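Local coordinates for uncharacterized protein HI_0666 (Haemophilus influenzae, PDB 7CZO) that is of unknown function by itself but corresponds to the N-terminal domain of a HipA toxin and probably works within an unusual three-component HipBA toxin-antitoxin system, at residues A[18-23]-A[83-88]; A[33-38]-A[44-49]; A[7-10]-A[15-18]. All coordinates share one frame; numbering follows the deposited sequence.

From the N terminus, contact 3 closes the first loop: segments 7-10 and 15-18 pair in a hairpin between the first two strands. Contact 2 follows in series, folding 33-38 back on 44-49 within the connection from strand 27-31 to strand 51-53. Contact 1 closes the longest loop, from 18-23 to 83-88, and contact 2 is nested inside it. Contacts 1 and 3 share Gly18 and strand 15-22, so the hairpin runs directly into the strand that meets helix 82-91. Ile17 CG2 packs on Tyr35 CE1, joining contact 3 to contact 2.

Contact 1: A[18-23]-A[83-88]; sequences GLLRED and DMFRFL
Apolar packing between Leu20 and Phe85 shows how one helix aromatic can seat a helix on a sheet. Leu20 brings CD2 to the edge of the Phe85 ring, 3.5 Å from Phe85 CE1 and near the ring plane. Glu22 works differently, laying its aliphatic CB over one face as a CH-pi contact, 4.0 Å from the Phe85 ring centroid and displaced toward the rim. With CG anti to the backbone N (chi1 -179°), the Phe85 ring reaches the strand, meeting Leu20 at its edge and Glu22 over a face, with Leu20 O in its plane.

This is alpha-on-beta packing: helix 82-91 lies against strand 15-22, the middle strand of the five-stranded antiparallel sheet in this HipA N-terminal domain. The axes of segments 18-22 and 83-88 approach to 10.3 Å, their N-to-C directions 143° apart, so the helix runs roughly against the strand. Phe60 of helix 58-62 touches both Leu20 and Leu88, extending the apolar layer.

Polar interactions border this packing. The extended Glu22 chain carries OE1 to 3.5 Å from Phe85 CD2, while Glu22 OE2 is hydrogen-bonded to Ser82 OG just before the segment. Along the helix, Arg86 NH2 makes a salt bridge of 3.0 Å to Asp83 OD1, leaving in the guanidinium plane but arriving from above the carboxylate. Arg86 NH1 lies 5.6 Å from Glu22 OE1, too far for a salt bridge.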
loop_
_atom_site.group_PDB
_atom_site.type_symbol
_atom_site.label_atom_id
_atom_site.label_comp_id
_atom_site.label_asym_id
_atom_site.label_seq_id
_atom_site.Cartn_x
_atom_site.Cartn_y
_atom_site.Cartn_z
ATOM N N GLY A 18 -0.869 -2.589 -10.172
ATOM C CA GLY A 18 -2.183 -2.484 -9.509
ATOM C C GLY A 18 -2.374 -1.286 -8.601
ATOM O O GLY A 18 -1.597 -0.345 -8.659
ATOM N N LEU A 19 -3.374 -1.339 -7.718
ATOM C CA LEU A 19 -3.836 -0.130 -6.999
ATOM C C LEU A 19 -4.128 -0.447 -5.553
ATOM O O LEU A 19 -4.813 -1.403 -5.263
ATOM C CB LEU A 19 -5.124 0.402 -7.624
ATOM C CG LEU A 19 -5.023 0.866 -9.077
ATOM C CD1 LEU A 19 -6.397 0.864 -9.721
ATOM C CD2 LEU A 19 -4.386 2.251 -9.133
ATOM N N LEU A 20 -3.615 0.347 -4.630
ATOM C CA LEU A 20 -3.869 0.091 -3.228
ATOM C C LEU A 20 -4.639 1.301 -2.728
ATOM O O LEU A 20 -4.147 2.426 -2.867
ATOM C CB LEU A 20 -2.548 -0.074 -2.501
ATOM C CG LEU A 20 -2.635 -0.138 -0.988
ATOM C CD1 LEU A 20 -3.226 -1.436 -0.510
ATOM C CD2 LEU A 20 -1.243 0.040 -0.418
ATOM N N ARG A 21 -5.841 1.079 -2.185
ATOM C CA ARG A 21 -6.766 2.184 -1.859
ATOM C C ARG A 21 -7.170 2.014 -0.455
ATOM O O ARG A 21 -7.230 0.878 0.020
ATOM C CB ARG A 21 -8.040 2.179 -2.710
ATOM C CG ARG A 21 -7.828 1.652 -4.117
ATOM C CD ARG A 21 -8.816 2.176 -5.130
ATOM N NE ARG A 21 -8.212 3.182 -6.006
ATOM C CZ ARG A 21 -8.834 3.740 -7.043
ATOM N NH1 ARG A 21 -10.088 3.387 -7.345
ATOM N NH2 ARG A 21 -8.199 4.654 -7.784
ATOM N N GLU A 22 -7.408 3.140 0.223
ATOM C CA GLU A 22 -8.026 3.136 1.557
ATOM C C GLU A 22 -9.316 3.947 1.549
ATOM O O GLU A 22 -9.443 4.957 0.824
ATOM C CB GLU A 22 -7.113 3.711 2.600
ATOM C CG GLU A 22 -7.646 3.570 4.011
ATOM C CD GLU A 22 -6.944 4.474 5.013
ATOM O OE1 GLU A 22 -6.257 5.446 4.598
ATOM O OE2 GLU A 22 -7.109 4.220 6.230
ATOM N N ASP A 23 -10.279 3.456 2.335
ATOM C CA ASP A 23 -11.579 4.101 2.514
ATOM C C ASP A 23 -12.074 3.777 3.935
ATOM O O ASP A 23 -11.364 3.062 4.703
ATOM C CB ASP A 23 -12.558 3.676 1.372
ATOM C CG ASP A 23 -13.124 2.188 1.494
ATOM O OD1 ASP A 23 -12.971 1.446 2.545
ATOM O OD2 ASP A 23 -13.766 1.778 0.475
ATOM N N ASP A 83 -1.853 5.651 9.445
ATOM C CA ASP A 83 -0.553 6.315 9.576
ATOM C C ASP A 83 0.475 5.595 8.773
ATOM O O ASP A 83 1.333 6.213 8.171
ATOM C CB ASP A 83 -0.113 6.402 11.037
ATOM C CG ASP A 83 -0.811 7.537 11.768
ATOM O OD1 ASP A 83 -1.147 8.546 11.075
ATOM O OD2 ASP A 83 -1.026 7.409 13.002
ATOM N N MET A 84 0.351 4.279 8.769
ATOM C CA MET A 84 1.152 3.400 7.935
ATOM C C MET A 84 0.848 3.498 6.455
ATOM O O MET A 84 1.767 3.606 5.658
ATOM C CB MET A 84 1.027 1.974 8.461
ATOM C CG MET A 84 1.891 1.880 9.691
ATOM S SD MET A 84 1.975 0.311 10.482
ATOM C CE MET A 84 2.475 -0.825 9.209
ATOM N N PHE A 85 -0.428 3.505 6.084
ATOM C CA PHE A 85 -0.805 3.697 4.693
ATOM C C PHE A 85 -0.335 5.059 4.242
ATOM O O PHE A 85 0.022 5.237 3.094
ATOM C CB PHE A 85 -2.330 3.574 4.497
ATOM C CG PHE A 85 -2.773 3.735 3.052
ATOM C CD1 PHE A 85 -2.510 2.753 2.125
ATOM C CD2 PHE A 85 -3.434 4.858 2.637
ATOM C CE1 PHE A 85 -2.894 2.880 0.809
ATOM C CE2 PHE A 85 -3.838 4.986 1.310
ATOM C CZ PHE A 85 -3.577 3.991 0.392
ATOM N N ARG A 86 -0.330 6.034 5.141
ATOM C CA ARG A 86 0.139 7.362 4.744
ATOM C C ARG A 86 1.662 7.296 4.474
ATOM O O ARG A 86 2.150 7.833 3.499
ATOM C CB ARG A 86 -0.203 8.397 5.814
ATOM C CG ARG A 86 -0.411 9.812 5.298
ATOM C CD ARG A 86 -0.704 10.828 6.422
ATOM N NE ARG A 86 -1.327 10.253 7.633
ATOM C CZ ARG A 86 -2.584 9.803 7.731
ATOM N NH1 ARG A 86 -3.411 9.830 6.685
ATOM N NH2 ARG A 86 -3.014 9.296 8.886
ATOM N N PHE A 87 2.403 6.603 5.327
ATOM C CA PHE A 87 3.826 6.497 5.149
ATOM C C PHE A 87 4.101 5.825 3.815
ATOM O O PHE A 87 4.855 6.340 2.982
ATOM C CB PHE A 87 4.437 5.686 6.249
ATOM C CG PHE A 87 5.859 5.365 6.003
ATOM C CD1 PHE A 87 6.855 6.142 6.541
ATOM C CD2 PHE A 87 6.202 4.292 5.214
ATOM C CE1 PHE A 87 8.184 5.853 6.291
ATOM C CE2 PHE A 87 7.534 3.986 4.957
ATOM C CZ PHE A 87 8.522 4.775 5.496
ATOM N N LEU A 88 3.438 4.700 3.573
ATOM C CA LEU A 88 3.586 4.049 2.262
ATOM C C LEU A 88 3.417 5.049 1.131
ATOM O O LEU A 88 4.214 5.050 0.201
ATOM C CB LEU A 88 2.636 2.849 2.091
ATOM C CG LEU A 88 3.025 1.746 3.089
ATOM C CD1 LEU A 88 2.032 0.603 3.035
ATOM C CD2 LEU A 88 4.457 1.277 2.862
#

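Contact 2: A[33-38]-A[44-49]; sequences PDYQGI and FPIEQS
Ile46 packed against Tyr35 and the backbone around Gly37 is a surface contact between two parts of one loop, the long connection from strand 27-31 to strand 51-53. It is an example of two parts of an irregular connection meeting mainly through one branched side chain. No hydrogen bond passes between segments 33-38 and 44-49, and their backbones stay apart, with the CA atoms of Gln36 and Ile46 separated by 7.2 Å.

Both branches of Ile46 take part. Its CG2, anti to the backbone N, points to the backbone of Tyr35 and comes within 3.4 Å of Tyr35 O. The other branch reaches further: Ile46 CD1 approaches the ring obliquely, 3.5 Å from Tyr35 CD2, and also lies beside Gly37 O. The two side chains cross at about a right angle, and the methyl lies near both CD2 and CE2, on the same side of the ring plane as Gly37 CA. Pro39, in the intervening loop, also touches Ile46.

The ring is also held from within its own segment. Gly37, with no side chain, lets its CA lie over one ring face, 3.7 Å above the plane, and Tyr35 OH donates a hydrogen bond of 2.7 Å to Ile38 O, tilted 19° from the carbonyl plane. Ile17 of the preceding hairpin packs against the same tyrosine.

On the other segment, Gln48 N bonds to Pro45 O at 3.0 Å. Nearby, Phe44 joins Phe29, Phe51 and Phe57, and Ser49 OG bonds to Tyr31 N, tying the loop to the sheet. Residues 45-48 thus form a type I beta turn with Ile46 at its second position, within a long excursion between neighbouring antiparallel strands of a beta meander.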
loop_
_atom_site.group_PDB
_atom_site.type_symbol
_atom_site.label_atom_id
_atom_site.label_comp_id
_atom_site.label_asym_id
_atom_site.label_seq_id
_atom_site.Cartn_x
_atom_site.Cartn_y
_atom_site.Cartn_z
ATOM N N PRO A 33 -5.930 -5.607 -14.687
ATOM C CA PRO A 33 -6.562 -6.756 -15.355
ATOM C C PRO A 33 -5.649 -7.443 -16.369
ATOM O O PRO A 33 -5.787 -8.647 -16.590
ATOM C CB PRO A 33 -7.773 -6.147 -16.053
ATOM C CG PRO A 33 -7.772 -4.684 -15.716
ATOM C CD PRO A 33 -6.441 -4.319 -15.178
ATOM N N ASP A 34 -4.727 -6.692 -16.973
ATOM C CA ASP A 34 -3.769 -7.271 -17.926
ATOM C C ASP A 34 -2.469 -7.659 -17.280
ATOM O O ASP A 34 -1.492 -7.885 -18.000
ATOM C CB ASP A 34 -3.357 -6.280 -19.021
ATOM C CG ASP A 34 -4.487 -5.489 -19.543
ATOM O OD1 ASP A 34 -5.403 -6.098 -20.143
ATOM O OD2 ASP A 34 -4.428 -4.256 -19.340
ATOM N N TYR A 35 -2.412 -7.656 -15.950
ATOM C CA TYR A 35 -1.202 -8.056 -15.271
ATOM C C TYR A 35 -1.289 -9.534 -15.077
ATOM O O TYR A 35 -2.002 -10.045 -14.198
ATOM C CB TYR A 35 -0.988 -7.345 -13.939
ATOM C CG TYR A 35 0.353 -7.676 -13.314
ATOM C CD1 TYR A 35 1.521 -7.051 -13.765
ATOM C CD2 TYR A 35 0.461 -8.601 -12.273
ATOM C CE1 TYR A 35 2.755 -7.330 -13.199
ATOM C CE2 TYR A 35 1.697 -8.900 -11.709
ATOM C CZ TYR A 35 2.851 -8.253 -12.172
ATOM O OH TYR A 35 4.107 -8.540 -11.630
ATOM N N GLN A 36 -0.635 -10.209 -16.000
ATOM C CA GLN A 36 -0.142 -11.530 -15.781
ATOM C C GLN A 36 1.328 -11.197 -15.601
ATOM O O GLN A 36 1.875 -10.365 -16.341
ATOM C CB GLN A 36 -0.417 -12.432 -16.986
ATOM C CG GLN A 36 -0.408 -13.918 -16.644
ATOM C CD GLN A 36 0.994 -14.542 -16.591
ATOM O OE1 GLN A 36 2.023 -13.847 -16.596
ATOM N NE2 GLN A 36 1.033 -15.869 -16.545
ATOM N N GLY A 37 1.947 -11.809 -14.600
ATOM C CA GLY A 37 3.270 -11.398 -14.168
ATOM C C GLY A 37 3.533 -11.996 -12.801
ATOM O O GLY A 37 2.694 -12.757 -12.253
ATOM N N ILE A 38 4.699 -11.672 -12.243
ATOM C CA ILE A 38 5.106 -12.311 -10.989
ATOM C C ILE A 38 4.272 -11.710 -9.867
ATOM O O ILE A 38 4.099 -10.473 -9.812
ATOM C CB ILE A 38 6.620 -12.167 -10.730
ATOM C CG1 ILE A 38 7.011 -12.974 -9.496
ATOM C CG2 ILE A 38 7.063 -10.711 -10.611
ATOM C CD1 ILE A 38 8.502 -12.955 -9.203
ATOM N N PHE A 44 -0.968 -12.659 -2.305
ATOM C CA PHE A 44 -1.684 -12.009 -3.397
ATOM C C PHE A 44 -1.490 -12.749 -4.716
ATOM O O PHE A 44 -0.838 -12.266 -5.629
ATOM C CB PHE A 44 -1.217 -10.566 -3.572
ATOM C CG PHE A 44 -1.541 -9.667 -2.407
ATOM C CD1 PHE A 44 -2.802 -9.684 -1.817
ATOM C CD2 PHE A 44 -0.603 -8.759 -1.944
ATOM C CE1 PHE A 44 -3.104 -8.849 -0.767
ATOM C CE2 PHE A 44 -0.894 -7.912 -0.893
ATOM C CZ PHE A 44 -2.148 -7.959 -0.302
ATOM N N PRO A 45 -2.093 -13.931 -4.829
ATOM C CA PRO A 45 -2.172 -14.564 -6.142
ATOM C C PRO A 45 -3.046 -13.774 -7.116
ATOM O O PRO A 45 -4.134 -13.320 -6.770
ATOM C CB PRO A 45 -2.820 -15.911 -5.849
ATOM C CG PRO A 45 -2.724 -16.107 -4.360
ATOM C CD PRO A 45 -2.703 -14.743 -3.761
ATOM N N ILE A 46 -2.576 -13.673 -8.340
ATOM C CA ILE A 46 -3.231 -12.900 -9.386
ATOM C C ILE A 46 -4.670 -13.287 -9.650
ATOM O O ILE A 46 -5.472 -12.438 -10.032
ATOM C CB ILE A 46 -2.428 -13.048 -10.688
ATOM C CG1 ILE A 46 -0.958 -12.650 -10.399
ATOM C CG2 ILE A 46 -3.080 -12.277 -11.830
ATOM C CD1 ILE A 46 -0.206 -11.945 -11.502
ATOM N N GLU A 47 -5.009 -14.551 -9.419
ATOM C CA GLU A 47 -6.342 -15.092 -9.740
ATOM C C GLU A 47 -7.370 -14.731 -8.694
ATOM O O GLU A 47 -8.568 -14.860 -8.942
ATOM C CB GLU A 47 -6.288 -16.610 -9.862
ATOM C CG GLU A 47 -5.358 -17.110 -10.970
ATOM C CD GLU A 47 -3.858 -17.052 -10.627
ATOM O OE1 GLU A 47 -3.068 -16.994 -11.603
ATOM O OE2 GLU A 47 -3.469 -17.070 -9.415
ATOM N N GLN A 48 -6.904 -14.297 -7.524
ATOM C CA GLN A 48 -7.786 -13.891 -6.426
ATOM C C GLN A 48 -8.020 -12.389 -6.319
ATOM O O GLN A 48 -8.819 -11.924 -5.487
ATOM C CB GLN A 48 -7.221 -14.398 -5.127
ATOM C CG GLN A 48 -6.941 -15.887 -5.201
ATOM C CD GLN A 48 -6.590 -16.491 -3.856
ATOM O OE1 GLN A 48 -6.308 -15.781 -2.893
ATOM N NE2 GLN A 48 -6.608 -17.814 -3.785
ATOM N N SER A 49 -7.343 -11.616 -7.154
ATOM C CA SER A 49 -7.566 -10.190 -7.114
ATOM C C SER A 49 -9.040 -9.927 -7.416
ATOM O O SER A 49 -9.608 -10.558 -8.292
ATOM C CB SER A 49 -6.710 -9.537 -8.156
ATOM O OG SER A 49 -6.826 -8.151 -8.096
#

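Contact 3: A[7-10]-A[15-18]; sequences SGKV and EFIG
Val10 faces both Ile17 and Gly18 in a classic beta bulge, which interrupts the regular pairing of the hairpin made by strands 7-12 and 15-22. Here the general principle, one residue opposite two, is written in three backbone bonds. Val10 N donates to Gly18 O at 2.8 Å. Val10 O receives Ile17 N at 2.8 Å with an N-H...O angle of 170°, and Gly18 N only weakly at 3.4 Å. Val10 and Gly18 form the antiparallel hydrogen-bonded pair, and the axes of the two short segments are 129° apart.

Side chains meet on both faces of the sheet. Val10 CG1 meets Ile17 CG1 at 3.6 Å; in Ile17 that carbon sits between the backbone N and the carbonyl carbon, turned toward Val10. Leu20 and Gln100 also touch Val10, on the sheet face that receives helix 82-91. Lys9 lies on the other face and packs on Leu19, Ile101 and Glu103.

Phe16, its CG anti to the backbone N, reaches toward segment 7-10, with Val10 O near the ring plane at the edge. Lys9 crosses it at about a right angle: Lys9 CG rests 3.6 Å from Phe16 CE1, and bends at chi3 and chi4 bring the end of the chain above one face. There Lys9 NZ makes a cation-pi contact, 4.7 Å from the Phe16 ring centroid and 14° off the ring normal.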
loop_
_atom_site.group_PDB
_atom_site.type_symbol
_atom_site.label_atom_id
_atom_site.label_comp_id
_atom_site.label_asym_id
_atom_site.label_seq_id
_atom_site.Cartn_x
_atom_site.Cartn_y
_atom_site.Cartn_z
ATOM N N SER A 7 -5.584 6.674 -2.645
ATOM C CA SER A 7 -5.229 5.720 -3.652
ATOM C C SER A 7 -3.709 5.808 -3.970
ATOM O O SER A 7 -3.145 6.899 -4.004
ATOM C CB SER A 7 -6.077 6.002 -4.895
ATOM O OG SER A 7 -5.826 5.059 -5.932
ATOM N N GLY A 8 -3.062 4.661 -4.208
ATOM C CA GLY A 8 -1.656 4.609 -4.641
ATOM C C GLY A 8 -1.482 3.630 -5.782
ATOM O O GLY A 8 -1.951 2.495 -5.708
ATOM N N LYS A 9 -0.856 4.065 -6.863
ATOM C CA LYS A 9 -0.464 3.148 -7.931
ATOM C C LYS A 9 0.727 2.325 -7.423
ATOM O O LYS A 9 1.645 2.850 -6.793
ATOM C CB LYS A 9 -0.027 3.907 -9.184
ATOM C CG LYS A 9 -1.096 4.234 -10.209
ATOM C CD LYS A 9 -0.583 5.337 -11.154
ATOM C CE LYS A 9 -0.887 5.090 -12.635
ATOM N NZ LYS A 9 0.307 5.224 -13.533
ATOM N N VAL A 10 0.713 1.038 -7.734
ATOM C CA VAL A 10 1.688 0.104 -7.220
ATOM C C VAL A 10 2.529 -0.420 -8.343
ATOM O O VAL A 10 2.014 -1.008 -9.294
ATOM C CB VAL A 10 0.980 -1.069 -6.534
ATOM C CG1 VAL A 10 1.942 -2.230 -6.288
ATOM C CG2 VAL A 10 0.324 -0.572 -5.227
ATOM N N GLU A 15 7.326 -1.933 -13.203
ATOM C CA GLU A 15 6.060 -2.051 -13.920
ATOM C C GLU A 15 4.847 -1.840 -13.009
ATOM O O GLU A 15 4.736 -2.488 -11.972
ATOM C CB GLU A 15 5.942 -3.452 -14.551
ATOM C CG GLU A 15 7.160 -3.924 -15.333
ATOM C CD GLU A 15 7.469 -3.065 -16.554
ATOM O OE1 GLU A 15 6.530 -2.722 -17.321
ATOM O OE2 GLU A 15 8.663 -2.750 -16.753
ATOM N N PHE A 16 3.946 -0.954 -13.429
ATOM C CA PHE A 16 2.643 -0.755 -12.809
ATOM C C PHE A 16 1.918 -2.075 -12.777
ATOM O O PHE A 16 1.687 -2.649 -13.836
ATOM C CB PHE A 16 1.827 0.241 -13.641
ATOM C CG PHE A 16 0.452 0.510 -13.126
ATOM C CD1 PHE A 16 0.172 0.524 -11.763
ATOM C CD2 PHE A 16 -0.566 0.808 -14.006
ATOM C CE1 PHE A 16 -1.106 0.798 -11.297
ATOM C CE2 PHE A 16 -1.848 1.090 -13.547
ATOM C CZ PHE A 16 -2.119 1.086 -12.190
ATOM N N ILE A 17 1.591 -2.565 -11.572
ATOM C CA ILE A 17 0.876 -3.835 -11.434
ATOM C C ILE A 17 -0.525 -3.722 -10.799
ATOM O O ILE A 17 -1.289 -4.690 -10.858
ATOM C CB ILE A 17 1.683 -4.852 -10.618
ATOM C CG1 ILE A 17 1.721 -4.447 -9.153
ATOM C CG2 ILE A 17 3.094 -4.959 -11.137
ATOM C CD1 ILE A 17 2.442 -5.422 -8.248
ATOM N N GLY A 18 -0.869 -2.589 -10.172
ATOM C CA GLY A 18 -2.183 -2.484 -9.509
ATOM C C GLY A 18 -2.374 -1.286 -8.601
ATOM O O GLY A 18 -1.597 -0.345 -8.659
#